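Local structure of OmpT protein (Vibrio cholerae serotype O1, 6EHE) at residues Q81-D86 against Q140-L145; G98-R103 against G244-M249; A155-G160 against Y190-G195; V206-A211 against D225-A230. The protein probably forms a water-filled diffusion channel across the outer membrane, acting as a non-specific porin for ions and other small solutes. All blocks are in the same frame, centred on the assembly; numbering follows the deposited sequence.

Interaction 1 of 4, residues Q81-D86 against Q140-L145; sequences QWTTSD and QELAEL. With C8E ((hydroxyethyloxy)tri(ethyloxy)octane), chain E.
Ser85 and Glu144 join the short helix 84-88, which lies inside this porin barrel, to the inner wall of strand 141-151. The tight part is the grip on one buried carboxylate. Ser85 N, in the first turn of the helix, donates to Glu144 OE1 at 3.0 Å with an N-H...O angle of 155°, coming from above the carboxylate plane. Glu144 reaches the helix because its chain runs extended beyond CG (chi2 -180°). The nearby helix N-terminus would probably favour the charged form of this group. Glu144 OE2 is hydrogen-bonded to Tyr190 OH of strand 178-199. Packing is looser beside this: Thr83 CG2 meets Leu142 CD2 at 3.8 Å, the two side chains crossing at about a right angle. On the other side of strand 141-151 a detergent molecule lies against Leu145 and Ala143. A water bridges the two segments, accepting from Thr84 N at 3.1 Å and donating to Glu144 OE1 at 3.0 Å.

Interaction 2 of 4, residues G98-R103 against G244-M249; sequences GGTGLR and GYEYVM
Glu246 holds the turn at Gly99 and Thr100 through both carboxylate oxygens. Gly99 N donates to Glu246 OE1 at 2.7 Å (159°), and the oxygen accepts through its syn lone pair. OE2 of Glu246 takes two donors from one residue: Thr100 N at 2.7 Å, from above the carboxylate plane, and Thr100 OG1 at 2.6 Å, on the anti side, both from the same face of that plane. The hydroxyl can join the amide there because OG1 sits between the backbone N and the carbonyl carbon (chi1 65°). Farther along the strand, Val248 CG1 packs on Thr100 O at 3.7 Å. The next shell steadies the turn itself. Gly99 to Leu102 is a type I beta turn, and the positive phi of Gly99 (87°) suits a glycine. Arg103 NH1 donates to Thr100 O at 2.7 Å, with the acceptor lying in the guanidinium plane, while Val248 CG2 lies over one face of that group. Arg103 NH2 forms a salt bridge with Glu224, so the guanidinium is held at both NH1 and NH2. The loop, which follows helix 84-88 inside the barrel, thus rests on strand 239-252, with Leu102 and Arg103 also touching the neighbouring strands 202-215 and 221-236.

Interaction 3 of 4, residues A155-G160 against Y190-G195; sequences AVHAGG and YFEVTG. With C8E ((hydroxyethyloxy)tri(ethyloxy)octane), chain I; C8E ((hydroxyethyloxy)tri(ethyloxy)octane), chain C.
Backbone groups of His157 and Thr194 satisfy each other across a hydrogen-bonded antiparallel pair: Thr194 N donates to His157 O at 2.9 Å, and His157 N to Thr194 O at 3.0 Å. Two residues on, Gly159 N donates to Glu192 O at 3.0 Å; the return bond from Glu192 N is weak, bent to 119°. Between these rungs, Ala158 CA offers a CA-H...O contact to Glu192 O. On the face bearing His157, Glu192 and Thr194, the imidazole ND1 donates weakly to Glu192 OE1 at 3.2 Å. The Glu192 chain reaches it by bending at chi2, its carboxylate plane 60° from the ring. Thr194 CB lies over one face of the imidazole, 3.6 Å from its centroid, a CH-pi contact; Thr194 OG1 is hydrogen-bonded to Thr207 OG1 of the next strand. On the reverse face, one detergent molecule lies against Val156 and Val193, another at the edge of the Phe191 ring. Polar residues inside and apolar residues outside, on strands nearly exactly antiparallel (178°), are the pattern of a transmembrane beta-barrel hairpin.

Interaction 4 of 4, residues V206-A211 against D225-A230; sequences VTYYNA and DAISVA. With C8E ((hydroxyethyloxy)tri(ethyloxy)octane), chain C.
Fully extended (chi1 178°), Ile227 carries CD1 to 3.6 Å from CE1 of Tyr208, its partner in a non-hydrogen-bonded pair. With CG anti to the carbonyl carbon (chi1 -59°), the Tyr208 ring lies alongside Ile227, and a detergent molecule meets its edge. Val206 and Val229 also run alongside each other, CG2 to CG1 at 4.0 Å. At the other end, Asn210 ND2 donates to Asp225 OD1 at 3.2 Å, a bent bond (135°) arriving from above the carboxylate plane. Thr207, Tyr209, Ala226 and Ser228 occupy the opposite face, where Tyr209 CB and Ala226 CB touch at 4.2 Å. There a water donates to Thr207 O and is hydrogen-bonded to Ser228 OG; Thr207 OG1 is hydrogen-bonded to Thr194 OG1 and to Ala91 N. Backbone bonds of 2.9 Å between Thr207 and Ser228, and between Tyr209 and Ala226, hold the register. Side chains alternating between a detergent-contacting face and an inner face that holds a water are the pattern of a porin beta hairpin.

How the interactions relate
All four contacts involve one closed antiparallel barrel. Interactions 3 and 4 are hairpin pairings within its wall, their centres about 9 Å apart and their strands 178-199 and 202-215 adjacent; strand 221-236 of interaction 4 pairs with strand 239-252 of interaction 2, the two centres about 6 Å apart. Interactions 1 and 2 instead tie the chain folded inside the barrel to that wall, with centres about 19 Å apart. Along the sequence their segments alternate, while interactions 3 and 4 follow one another between the two segments of interaction 2. Glu144 and Tyr190 connect interactions 1 and 3. Segment 81-103 is therefore held to the wall at both places, as for the inward-folded loop of general porins, which probably narrows the channel.

Interaction 1 of 4, residues Q81-D86 against Q140-L145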
loop_
_atom_site.group_PDB
_atom_site.type_symbol
_atom_site.label_atom_id
_atom_site.label_comp_id
_atom_site.label_asym_id
_atom_site.label_seq_id
_atom_site.Cartn_x
_atom_site.Cartn_y
_atom_site.Cartn_z
ATOM N N GLN A 81 -3.832 8.881 -7.722
ATOM C CA GLN A 81 -3.618 7.452 -7.876
ATOM C C GLN A 81 -2.825 6.913 -6.698
ATOM O O GLN A 81 -2.074 7.640 -6.043
ATOM C CB GLN A 81 -2.849 7.127 -9.160
ATOM C CG GLN A 81 -3.387 7.753 -10.428
ATOM C CD GLN A 81 -2.502 7.488 -11.624
ATOM O OE1 GLN A 81 -2.480 6.385 -12.163
ATOM N NE2 GLN A 81 -1.783 8.505 -12.063
ATOM N N TRP A 82 -2.997 5.618 -6.439
ATOM C CA TRP A 82 -2.054 4.925 -5.576
ATOM C C TRP A 82 -0.674 4.939 -6.217
ATOM O O TRP A 82 -0.537 5.005 -7.442
ATOM C CB TRP A 82 -2.494 3.489 -5.334
ATOM C CG TRP A 82 -3.892 3.385 -4.853
ATOM C CD1 TRP A 82 -4.988 2.953 -5.561
ATOM C CD2 TRP A 82 -4.360 3.734 -3.553
ATOM N NE1 TRP A 82 -6.111 3.003 -4.758
ATOM C CE2 TRP A 82 -5.748 3.479 -3.524
ATOM C CE3 TRP A 82 -3.739 4.232 -2.405
ATOM C CZ2 TRP A 82 -6.519 3.711 -2.397
ATOM C CZ3 TRP A 82 -4.513 4.460 -1.274
ATOM C CH2 TRP A 82 -5.891 4.207 -1.288
ATOM N N THR A 83 0.357 4.893 -5.381
ATOM C CA THR A 83 1.708 4.876 -5.903
ATOM C C THR A 83 1.998 3.545 -6.593
ATOM O O THR A 83 1.419 2.510 -6.269
ATOM C CB THR A 83 2.721 5.099 -4.783
ATOM O OG1 THR A 83 2.624 4.018 -3.850
ATOM C CG2 THR A 83 2.503 6.448 -4.075
ATOM N N THR A 84 2.922 3.584 -7.560
ATOM C CA THR A 84 3.453 2.360 -8.142
ATOM C C THR A 84 3.940 1.421 -7.058
ATOM O O THR A 84 3.742 0.202 -7.144
ATOM C CB THR A 84 4.615 2.676 -9.088
ATOM O OG1 THR A 84 4.204 3.624 -10.080
ATOM C CG2 THR A 84 5.068 1.418 -9.754
ATOM N N SER A 85 4.605 1.969 -6.031
ATOM C CA SER A 85 5.092 1.121 -4.941
ATOM C C SER A 85 3.946 0.445 -4.227
ATOM O O SER A 85 4.103 -0.669 -3.710
ATOM C CB SER A 85 5.918 1.939 -3.944
ATOM O OG SER A 85 5.276 3.162 -3.615
ATOM N N ASP A 86 2.778 1.080 -4.213
ATOM C CA ASP A 86 1.641 0.442 -3.565
ATOM C C ASP A 86 1.030 -0.652 -4.438
ATOM O O ASP A 86 0.674 -1.721 -3.929
ATOM C CB ASP A 86 0.594 1.496 -3.206
ATOM C CG ASP A 86 -0.525 0.931 -2.362
ATOM O OD1 ASP A 86 -0.270 0.516 -1.211
ATOM O OD2 ASP A 86 -1.663 0.904 -2.862
ATOM N N GLN A 140 3.771 16.454 -2.899
ATOM C CA GLN A 140 5.090 15.955 -2.618
ATOM C C GLN A 140 5.795 15.614 -3.924
ATOM O O GLN A 140 5.196 15.610 -5.000
ATOM C CB GLN A 140 4.997 14.719 -1.726
ATOM C CG GLN A 140 4.131 14.853 -0.461
ATOM C CD GLN A 140 3.991 13.497 0.276
ATOM O OE1 GLN A 140 4.166 12.430 -0.331
ATOM N NE2 GLN A 140 3.689 13.539 1.579
ATOM N N GLU A 141 7.092 15.346 -3.822
ATOM C CA GLU A 141 7.864 14.802 -4.923
ATOM C C GLU A 141 7.815 13.287 -4.829
ATOM O O GLU A 141 7.906 12.725 -3.739
ATOM C CB GLU A 141 9.327 15.275 -4.881
ATOM C CG GLU A 141 9.593 16.673 -5.453
ATOM C CD GLU A 141 10.771 17.416 -4.775
ATOM O OE1 GLU A 141 10.607 18.622 -4.440
ATOM O OE2 GLU A 141 11.849 16.800 -4.581
ATOM N N LEU A 142 7.692 12.624 -5.973
ATOM C CA LEU A 142 7.725 11.174 -5.986
ATOM C C LEU A 142 8.358 10.689 -7.272
ATOM O O LEU A 142 8.024 11.167 -8.349
ATOM C CB LEU A 142 6.325 10.591 -5.871
ATOM C CG LEU A 142 6.326 9.086 -5.745
ATOM C CD1 LEU A 142 6.702 8.688 -4.308
ATOM C CD2 LEU A 142 4.957 8.570 -6.129
ATOM N N ALA A 143 9.214 9.695 -7.166
ATOM C CA ALA A 143 9.762 9.093 -8.367
ATOM C C ALA A 143 10.002 7.635 -8.040
ATOM O O ALA A 143 10.661 7.337 -7.041
ATOM C CB ALA A 143 11.069 9.775 -8.811
ATOM N N GLU A 144 9.476 6.742 -8.872
ATOM C CA GLU A 144 9.446 5.335 -8.528
ATOM C C GLU A 144 9.652 4.499 -9.786
ATOM O O GLU A 144 9.196 4.861 -10.887
ATOM C CB GLU A 144 8.118 4.975 -7.860
ATOM C CG GLU A 144 8.083 5.327 -6.371
ATOM C CD GLU A 144 6.773 4.974 -5.693
ATOM O OE1 GLU A 144 5.793 4.710 -6.433
ATOM O OE2 GLU A 144 6.708 4.994 -4.439
ATOM N N LEU A 145 10.326 3.364 -9.599
ATOM C CA LEU A 145 10.639 2.437 -10.673
ATOM C C LEU A 145 10.788 1.052 -10.080
ATOM O O LEU A 145 11.575 0.887 -9.144
ATOM C CB LEU A 145 11.943 2.826 -11.390
ATOM C CG LEU A 145 12.453 1.742 -12.353
ATOM C CD1 LEU A 145 11.438 1.570 -13.474
ATOM C CD2 LEU A 145 13.801 2.098 -12.924
HETATM C C1 C8E E . 6.935 7.996 -16.139
HETATM C C2 C8E E . 8.177 7.331 -15.526
HETATM C C3 C8E E . 9.123 8.323 -14.842
HETATM C C4 C8E E . 9.744 7.706 -13.580
HETATM C C5 C8E E . 11.172 8.166 -13.271
HETATM C C6 C8E E . 11.600 7.463 -11.987
HETATM C C7 C8E E . 13.055 6.992 -12.011
HETATM C C8 C8E E . 13.304 5.951 -10.921
HETATM O O9 C8E E . 14.250 6.373 -9.957
HETATM C C10 C8E E . 13.681 7.167 -8.937
HETATM C C11 C8E E . 14.641 7.216 -7.750
HETATM O O12 C8E E . 15.427 8.388 -7.795
HETATM O O HOH W 1 4.290 6.101 -8.625
#

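Interaction 2 of 4, residues G98-R103 against G244-M249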
loop_
_atom_site.group_PDB
_atom_site.type_symbol
_atom_site.label_atom_id
_atom_site.label_comp_id
_atom_site.label_asym_id
_atom_site.label_seq_id
_atom_site.Cartn_x
_atom_site.Cartn_y
_atom_site.Cartn_z
ATOM N N GLY A 98 -0.898 -6.461 8.967
ATOM C CA GLY A 98 0.388 -6.643 8.332
ATOM C C GLY A 98 0.792 -5.438 7.522
ATOM O O GLY A 98 0.141 -4.390 7.532
ATOM N N GLY A 99 1.884 -5.602 6.786
ATOM C CA GLY A 99 2.377 -4.535 5.951
ATOM C C GLY A 99 3.316 -3.561 6.634
ATOM O O GLY A 99 3.682 -2.552 6.025
ATOM N N THR A 100 3.736 -3.830 7.872
ATOM C CA THR A 100 4.654 -2.900 8.526
ATOM C C THR A 100 6.043 -2.933 7.917
ATOM O O THR A 100 6.811 -1.978 8.103
ATOM C CB THR A 100 4.728 -3.202 10.026
ATOM O OG1 THR A 100 5.299 -4.498 10.214
ATOM C CG2 THR A 100 3.323 -3.233 10.619
ATOM N N GLY A 101 6.387 -4.002 7.193
ATOM C CA GLY A 101 7.690 -4.158 6.586
ATOM C C GLY A 101 7.809 -3.542 5.225
ATOM O O GLY A 101 8.859 -3.630 4.574
ATOM N N LEU A 102 6.746 -2.926 4.758
ATOM C CA LEU A 102 6.719 -2.282 3.456
ATOM C C LEU A 102 6.843 -0.773 3.691
ATOM O O LEU A 102 5.892 -0.140 4.150
ATOM C CB LEU A 102 5.427 -2.683 2.751
ATOM C CG LEU A 102 5.371 -3.965 1.902
ATOM C CD1 LEU A 102 6.159 -5.091 2.413
ATOM C CD2 LEU A 102 3.947 -4.405 1.750
ATOM N N ARG A 103 8.020 -0.198 3.398
ATOM C CA ARG A 103 8.390 1.139 3.861
ATOM C C ARG A 103 8.185 2.245 2.822
ATOM O O ARG A 103 8.584 3.394 3.065
ATOM C CB ARG A 103 9.850 1.154 4.333
ATOM C CG ARG A 103 10.263 0.059 5.378
ATOM C CD ARG A 103 9.315 -0.009 6.628
ATOM N NE ARG A 103 9.312 1.209 7.436
ATOM C CZ ARG A 103 8.498 1.430 8.465
ATOM N NH1 ARG A 103 7.617 0.509 8.828
ATOM N NH2 ARG A 103 8.564 2.581 9.127
ATOM N N GLY A 244 2.028 -14.199 8.798
ATOM C CA GLY A 244 3.204 -13.400 8.467
ATOM C C GLY A 244 3.955 -12.897 9.654
ATOM O O GLY A 244 3.400 -12.673 10.745
ATOM N N TYR A 245 5.255 -12.641 9.453
ATOM C CA TYR A 245 6.207 -12.173 10.445
ATOM C C TYR A 245 6.904 -10.983 9.834
ATOM O O TYR A 245 7.404 -11.062 8.706
ATOM C CB TYR A 245 7.251 -13.263 10.821
ATOM C CG TYR A 245 8.205 -12.913 11.984
ATOM C CD1 TYR A 245 9.326 -12.114 11.784
ATOM C CD2 TYR A 245 7.986 -13.404 13.279
ATOM C CE1 TYR A 245 10.196 -11.804 12.841
ATOM C CE2 TYR A 245 8.860 -13.096 14.342
ATOM C CZ TYR A 245 9.951 -12.291 14.111
ATOM O OH TYR A 245 10.815 -11.979 15.143
ATOM N N GLU A 246 6.941 -9.888 10.558
ATOM C CA GLU A 246 7.465 -8.656 10.013
ATOM C C GLU A 246 8.386 -8.039 11.051
ATOM O O GLU A 246 7.987 -7.866 12.207
ATOM C CB GLU A 246 6.321 -7.703 9.645
ATOM C CG GLU A 246 5.333 -8.310 8.659
ATOM C CD GLU A 246 4.214 -7.351 8.260
ATOM O OE1 GLU A 246 3.552 -7.636 7.248
ATOM O OE2 GLU A 246 4.005 -6.318 8.950
ATOM N N TYR A 247 9.611 -7.721 10.646
ATOM C CA TYR A 247 10.597 -7.140 11.540
ATOM C C TYR A 247 11.146 -5.911 10.859
ATOM O O TYR A 247 11.560 -5.989 9.699
ATOM C CB TYR A 247 11.733 -8.128 11.857
ATOM C CG TYR A 247 12.792 -7.557 12.768
ATOM C CD1 TYR A 247 12.538 -7.352 14.125
ATOM C CD2 TYR A 247 14.055 -7.238 12.281
ATOM C CE1 TYR A 247 13.513 -6.834 14.970
ATOM C CE2 TYR A 247 15.028 -6.717 13.114
ATOM C CZ TYR A 247 14.751 -6.515 14.460
ATOM O OH TYR A 247 15.729 -5.988 15.278
ATOM N N VAL A 248 11.122 -4.771 11.544
ATOM C CA VAL A 248 11.794 -3.598 11.010
ATOM C C VAL A 248 12.649 -2.977 12.096
ATOM O O VAL A 248 12.243 -2.901 13.259
ATOM C CB VAL A 248 10.803 -2.576 10.389
ATOM C CG1 VAL A 248 9.416 -3.062 10.456
ATOM C CG2 VAL A 248 10.957 -1.197 10.956
ATOM N N MET A 249 13.859 -2.574 11.723
ATOM C CA MET A 249 14.743 -1.872 12.638
ATOM C C MET A 249 15.076 -0.516 12.052
ATOM O O MET A 249 15.335 -0.387 10.851
ATOM C CB MET A 249 16.010 -2.668 12.966
ATOM C CG MET A 249 16.858 -3.122 11.810
ATOM S SD MET A 249 18.220 -4.194 12.393
ATOM C CE MET A 249 19.012 -4.634 10.840
#

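Interaction 3 of 4, residues A155-G160 against Y190-G195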
loop_
_atom_site.group_PDB
_atom_site.type_symbol
_atom_site.label_atom_id
_atom_site.label_comp_id
_atom_site.label_asym_id
_atom_site.label_seq_id
_atom_site.Cartn_x
_atom_site.Cartn_y
_atom_site.Cartn_z
ATOM N N ALA A 155 7.820 -15.907 -8.634
ATOM C CA ALA A 155 7.604 -14.540 -9.105
ATOM C C ALA A 155 8.445 -13.584 -8.271
ATOM O O ALA A 155 8.445 -13.669 -7.045
ATOM C CB ALA A 155 6.124 -14.156 -9.018
ATOM N N VAL A 156 9.174 -12.682 -8.920
ATOM C CA VAL A 156 10.093 -11.793 -8.218
ATOM C C VAL A 156 9.841 -10.371 -8.668
ATOM O O VAL A 156 9.371 -10.124 -9.788
ATOM C CB VAL A 156 11.571 -12.130 -8.474
ATOM C CG1 VAL A 156 11.954 -13.434 -7.842
ATOM C CG2 VAL A 156 11.831 -12.147 -9.968
ATOM N N HIS A 157 10.177 -9.426 -7.796
ATOM C CA HIS A 157 10.282 -8.050 -8.266
ATOM C C HIS A 157 11.275 -7.271 -7.421
ATOM O O HIS A 157 11.632 -7.663 -6.314
ATOM C CB HIS A 157 8.934 -7.317 -8.310
ATOM C CG HIS A 157 8.116 -7.412 -7.060
ATOM N ND1 HIS A 157 8.360 -6.631 -5.943
ATOM C CD2 HIS A 157 7.002 -8.134 -6.782
ATOM C CE1 HIS A 157 7.442 -6.885 -5.027
ATOM N NE2 HIS A 157 6.615 -7.805 -5.505
ATOM N N ALA A 158 11.748 -6.172 -7.984
ATOM C CA ALA A 158 12.639 -5.302 -7.251
ATOM C C ALA A 158 12.344 -3.884 -7.668
ATOM O O ALA A 158 11.748 -3.637 -8.715
ATOM C CB ALA A 158 14.111 -5.630 -7.509
ATOM N N GLY A 159 12.751 -2.957 -6.841
ATOM C CA GLY A 159 12.729 -1.572 -7.251
ATOM C C GLY A 159 12.494 -0.691 -6.050
ATOM O O GLY A 159 12.543 -1.138 -4.909
ATOM N N GLY A 160 12.226 0.572 -6.337
ATOM C CA GLY A 160 12.101 1.543 -5.266
ATOM C C GLY A 160 12.000 2.926 -5.828
ATOM O O GLY A 160 11.584 3.134 -6.975
ATOM N N TYR A 190 13.843 4.540 -0.761
ATOM C CA TYR A 190 13.597 3.154 -0.391
ATOM C C TYR A 190 13.849 2.237 -1.572
ATOM O O TYR A 190 13.733 2.632 -2.741
ATOM C CB TYR A 190 12.166 2.969 0.138
ATOM C CG TYR A 190 11.161 3.716 -0.689
ATOM C CD1 TYR A 190 10.869 5.054 -0.422
ATOM C CD2 TYR A 190 10.501 3.093 -1.746
ATOM C CE1 TYR A 190 9.950 5.769 -1.199
ATOM C CE2 TYR A 190 9.568 3.788 -2.519
ATOM C CZ TYR A 190 9.314 5.131 -2.246
ATOM O OH TYR A 190 8.403 5.821 -3.015
ATOM N N PHE A 191 14.179 0.996 -1.238
ATOM C CA PHE A 191 14.439 -0.032 -2.222
ATOM C C PHE A 191 13.970 -1.354 -1.652
ATOM O O PHE A 191 13.940 -1.543 -0.433
ATOM C CB PHE A 191 15.920 -0.105 -2.607
ATOM C CG PHE A 191 16.197 -1.094 -3.724
ATOM C CD1 PHE A 191 16.033 -0.727 -5.050
ATOM C CD2 PHE A 191 16.573 -2.396 -3.440
ATOM C CE1 PHE A 191 16.257 -1.621 -6.067
ATOM C CE2 PHE A 191 16.788 -3.300 -4.455
ATOM C CZ PHE A 191 16.627 -2.914 -5.769
ATOM N N GLU A 192 13.638 -2.283 -2.540
ATOM C CA GLU A 192 12.879 -3.464 -2.172
ATOM C C GLU A 192 13.228 -4.623 -3.102
ATOM O O GLU A 192 13.320 -4.439 -4.327
ATOM C CB GLU A 192 11.376 -3.134 -2.282
ATOM C CG GLU A 192 10.408 -4.297 -2.290
ATOM C CD GLU A 192 10.178 -4.935 -3.647
ATOM O OE1 GLU A 192 10.007 -4.244 -4.673
ATOM O OE2 GLU A 192 10.190 -6.181 -3.662
ATOM N N VAL A 193 13.344 -5.820 -2.533
ATOM C CA VAL A 193 13.366 -7.051 -3.323
ATOM C C VAL A 193 12.352 -8.038 -2.736
ATOM O O VAL A 193 12.316 -8.261 -1.516
ATOM C CB VAL A 193 14.775 -7.677 -3.360
ATOM C CG1 VAL A 193 14.713 -8.996 -4.040
ATOM C CG2 VAL A 193 15.768 -6.766 -4.091
ATOM N N THR A 194 11.543 -8.652 -3.598
ATOM C CA THR A 194 10.533 -9.602 -3.159
ATOM C C THR A 194 10.641 -10.870 -3.989
ATOM O O THR A 194 10.873 -10.809 -5.203
ATOM C CB THR A 194 9.101 -9.002 -3.288
ATOM O OG1 THR A 194 8.973 -7.858 -2.423
ATOM C CG2 THR A 194 7.990 -10.027 -2.969
ATOM N N GLY A 195 10.456 -12.002 -3.337
ATOM C CA GLY A 195 10.252 -13.258 -4.040
ATOM C C GLY A 195 9.068 -13.982 -3.466
ATOM O O GLY A 195 8.907 -14.059 -2.254
HETATM C C1 C8E I . 17.679 3.625 0.448
HETATM C C2 C8E I . 17.938 2.488 -0.536
HETATM C C3 C8E I . 18.730 2.968 -1.757
HETATM C C4 C8E I . 18.021 4.135 -2.447
HETATM C C5 C8E I . 17.630 3.805 -3.896
HETATM C C6 C8E I . 16.258 4.387 -4.287
HETATM C C7 C8E I . 16.003 4.284 -5.798
HETATM C C8 C8E I . 16.171 2.848 -6.307
HETATM O O9 C8E I . 15.147 2.540 -7.249
HETATM C C10 C8E I . 15.566 2.305 -8.585
HETATM C C11 C8E C . 15.549 -14.591 0.585
HETATM O O12 C8E C . 14.776 -13.869 -0.355
HETATM C C13 C8E C . 13.849 -14.712 -1.042
HETATM C C14 C8E C . 13.879 -14.420 -2.540
HETATM O O15 C8E C . 14.597 -13.200 -2.683
HETATM C C16 C8E C . 14.361 -12.502 -3.896
HETATM C C17 C8E C . 14.352 -13.455 -5.100
HETATM O O18 C8E C . 15.626 -13.998 -5.388
HETATM C C19 C8E C . 15.635 -15.409 -5.436
HETATM C C20 C8E C . 15.874 -15.861 -6.880
HETATM O O21 C8E C . 17.005 -16.708 -6.938
#

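Interaction 4 of 4, residues V206-A211 against D225-A230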
loop_
_atom_site.group_PDB
_atom_site.type_symbol
_atom_site.label_atom_id
_atom_site.label_comp_id
_atom_site.label_asym_id
_atom_site.label_seq_id
_atom_site.Cartn_x
_atom_site.Cartn_y
_atom_site.Cartn_z
ATOM N N VAL A 206 8.771 -13.484 0.572
ATOM C CA VAL A 206 9.733 -12.756 1.388
ATOM C C VAL A 206 9.992 -11.415 0.712
ATOM O O VAL A 206 10.308 -11.378 -0.486
ATOM C CB VAL A 206 11.063 -13.520 1.564
ATOM C CG1 VAL A 206 12.063 -12.645 2.302
ATOM C CG2 VAL A 206 10.863 -14.819 2.328
ATOM N N THR A 207 9.879 -10.324 1.477
ATOM C CA THR A 207 10.242 -8.996 0.994
ATOM C C THR A 207 11.262 -8.360 1.935
ATOM O O THR A 207 11.061 -8.326 3.150
ATOM C CB THR A 207 9.021 -8.085 0.849
ATOM O OG1 THR A 207 8.139 -8.616 -0.138
ATOM C CG2 THR A 207 9.405 -6.686 0.395
ATOM N N TYR A 208 12.361 -7.882 1.365
ATOM C CA TYR A 208 13.330 -7.052 2.056
ATOM C C TYR A 208 13.111 -5.636 1.576
ATOM O O TYR A 208 13.067 -5.399 0.362
ATOM C CB TYR A 208 14.773 -7.476 1.743
ATOM C CG TYR A 208 15.120 -8.917 2.099
ATOM C CD1 TYR A 208 15.511 -9.262 3.390
ATOM C CD2 TYR A 208 15.082 -9.923 1.142
ATOM C CE1 TYR A 208 15.849 -10.568 3.718
ATOM C CE2 TYR A 208 15.412 -11.242 1.460
ATOM C CZ TYR A 208 15.792 -11.555 2.748
ATOM O OH TYR A 208 16.105 -12.860 3.080
ATOM N N TYR A 209 12.958 -4.709 2.519
ATOM C CA TYR A 209 12.857 -3.291 2.225
ATOM C C TYR A 209 13.953 -2.548 2.965
ATOM O O TYR A 209 14.260 -2.865 4.110
ATOM C CB TYR A 209 11.479 -2.688 2.635
ATOM C CG TYR A 209 10.585 -2.294 1.482
ATOM C CD1 TYR A 209 10.661 -1.024 0.936
ATOM C CD2 TYR A 209 9.636 -3.160 0.976
ATOM C CE1 TYR A 209 9.861 -0.651 -0.118
ATOM C CE2 TYR A 209 8.810 -2.780 -0.052
ATOM C CZ TYR A 209 8.943 -1.523 -0.610
ATOM O OH TYR A 209 8.168 -1.074 -1.650
ATOM N N ASN A 210 14.513 -1.542 2.324
ATOM C CA ASN A 210 15.434 -0.634 2.967
ATOM C C ASN A 210 14.927 0.760 2.706
ATOM O O ASN A 210 14.418 1.033 1.619
ATOM C CB ASN A 210 16.869 -0.768 2.443
ATOM C CG ASN A 210 17.800 0.321 3.003
ATOM O OD1 ASN A 210 18.252 1.208 2.278
ATOM N ND2 ASN A 210 18.081 0.252 4.308
ATOM N N ALA A 211 15.052 1.629 3.705
ATOM C CA ALA A 211 14.643 3.016 3.529
ATOM C C ALA A 211 15.516 3.935 4.374
ATOM O O ALA A 211 16.155 3.529 5.341
ATOM C CB ALA A 211 13.162 3.224 3.887
ATOM N N ASP A 225 15.651 -1.093 8.053
ATOM C CA ASP A 225 15.778 -2.351 7.344
ATOM C C ASP A 225 14.635 -3.223 7.796
ATOM O O ASP A 225 14.378 -3.337 8.997
ATOM C CB ASP A 225 17.120 -3.020 7.614
ATOM C CG ASP A 225 18.250 -2.274 6.990
ATOM O OD1 ASP A 225 18.521 -2.526 5.791
ATOM O OD2 ASP A 225 18.822 -1.394 7.681
ATOM N N ALA A 226 13.947 -3.830 6.840
ATOM C CA ALA A 226 12.709 -4.513 7.138
ATOM C C ALA A 226 12.670 -5.802 6.360
ATOM O O ALA A 226 13.019 -5.836 5.176
ATOM C CB ALA A 226 11.500 -3.656 6.753
ATOM N N ILE A 227 12.197 -6.843 7.013
ATOM C CA ILE A 227 11.935 -8.106 6.353
ATOM C C ILE A 227 10.519 -8.538 6.689
ATOM O O ILE A 227 10.060 -8.378 7.828
ATOM C CB ILE A 227 12.956 -9.182 6.768
ATOM C CG1 ILE A 227 12.627 -10.520 6.098
ATOM C CG2 ILE A 227 13.015 -9.295 8.299
ATOM C CD1 ILE A 227 13.625 -11.607 6.400
ATOM N N SER A 228 9.823 -9.065 5.686
ATOM C CA SER A 228 8.505 -9.651 5.845
ATOM C C SER A 228 8.556 -11.057 5.269
ATOM O O SER A 228 8.996 -11.256 4.122
ATOM C CB SER A 228 7.433 -8.800 5.138
ATOM O OG SER A 228 7.683 -7.413 5.340
ATOM N N VAL A 229 8.149 -12.031 6.074
ATOM C CA VAL A 229 8.030 -13.414 5.630
ATOM C C VAL A 229 6.592 -13.805 5.838
ATOM O O VAL A 229 6.096 -13.748 6.970
ATOM C CB VAL A 229 8.947 -14.372 6.399
ATOM C CG1 VAL A 229 8.893 -15.730 5.728
ATOM C CG2 VAL A 229 10.365 -13.841 6.481
ATOM N N ALA A 230 5.916 -14.190 4.762
ATOM C CA ALA A 230 4.487 -14.451 4.854
ATOM C C ALA A 230 4.118 -15.653 3.995
ATOM O O ALA A 230 4.891 -16.123 3.157
ATOM C CB ALA A 230 3.688 -13.217 4.444
HETATM C C11 C8E C . 15.549 -14.591 0.585
HETATM O O12 C8E C . 14.776 -13.869 -0.355
HETATM C C13 C8E C . 13.849 -14.712 -1.042
HETATM C C14 C8E C . 13.879 -14.420 -2.540
HETATM O O15 C8E C . 14.597 -13.200 -2.683
HETATM C C16 C8E C . 14.361 -12.502 -3.896
HETATM C C17 C8E C . 14.352 -13.455 -5.100
HETATM O O18 C8E C . 15.626 -13.998 -5.388
HETATM C C19 C8E C . 15.635 -15.409 -5.436
HETATM C C20 C8E C . 15.874 -15.861 -6.880
HETATM O O21 C8E C . 17.005 -16.708 -6.938
HETATM O O HOH W 2 9.718 -6.256 4.253
#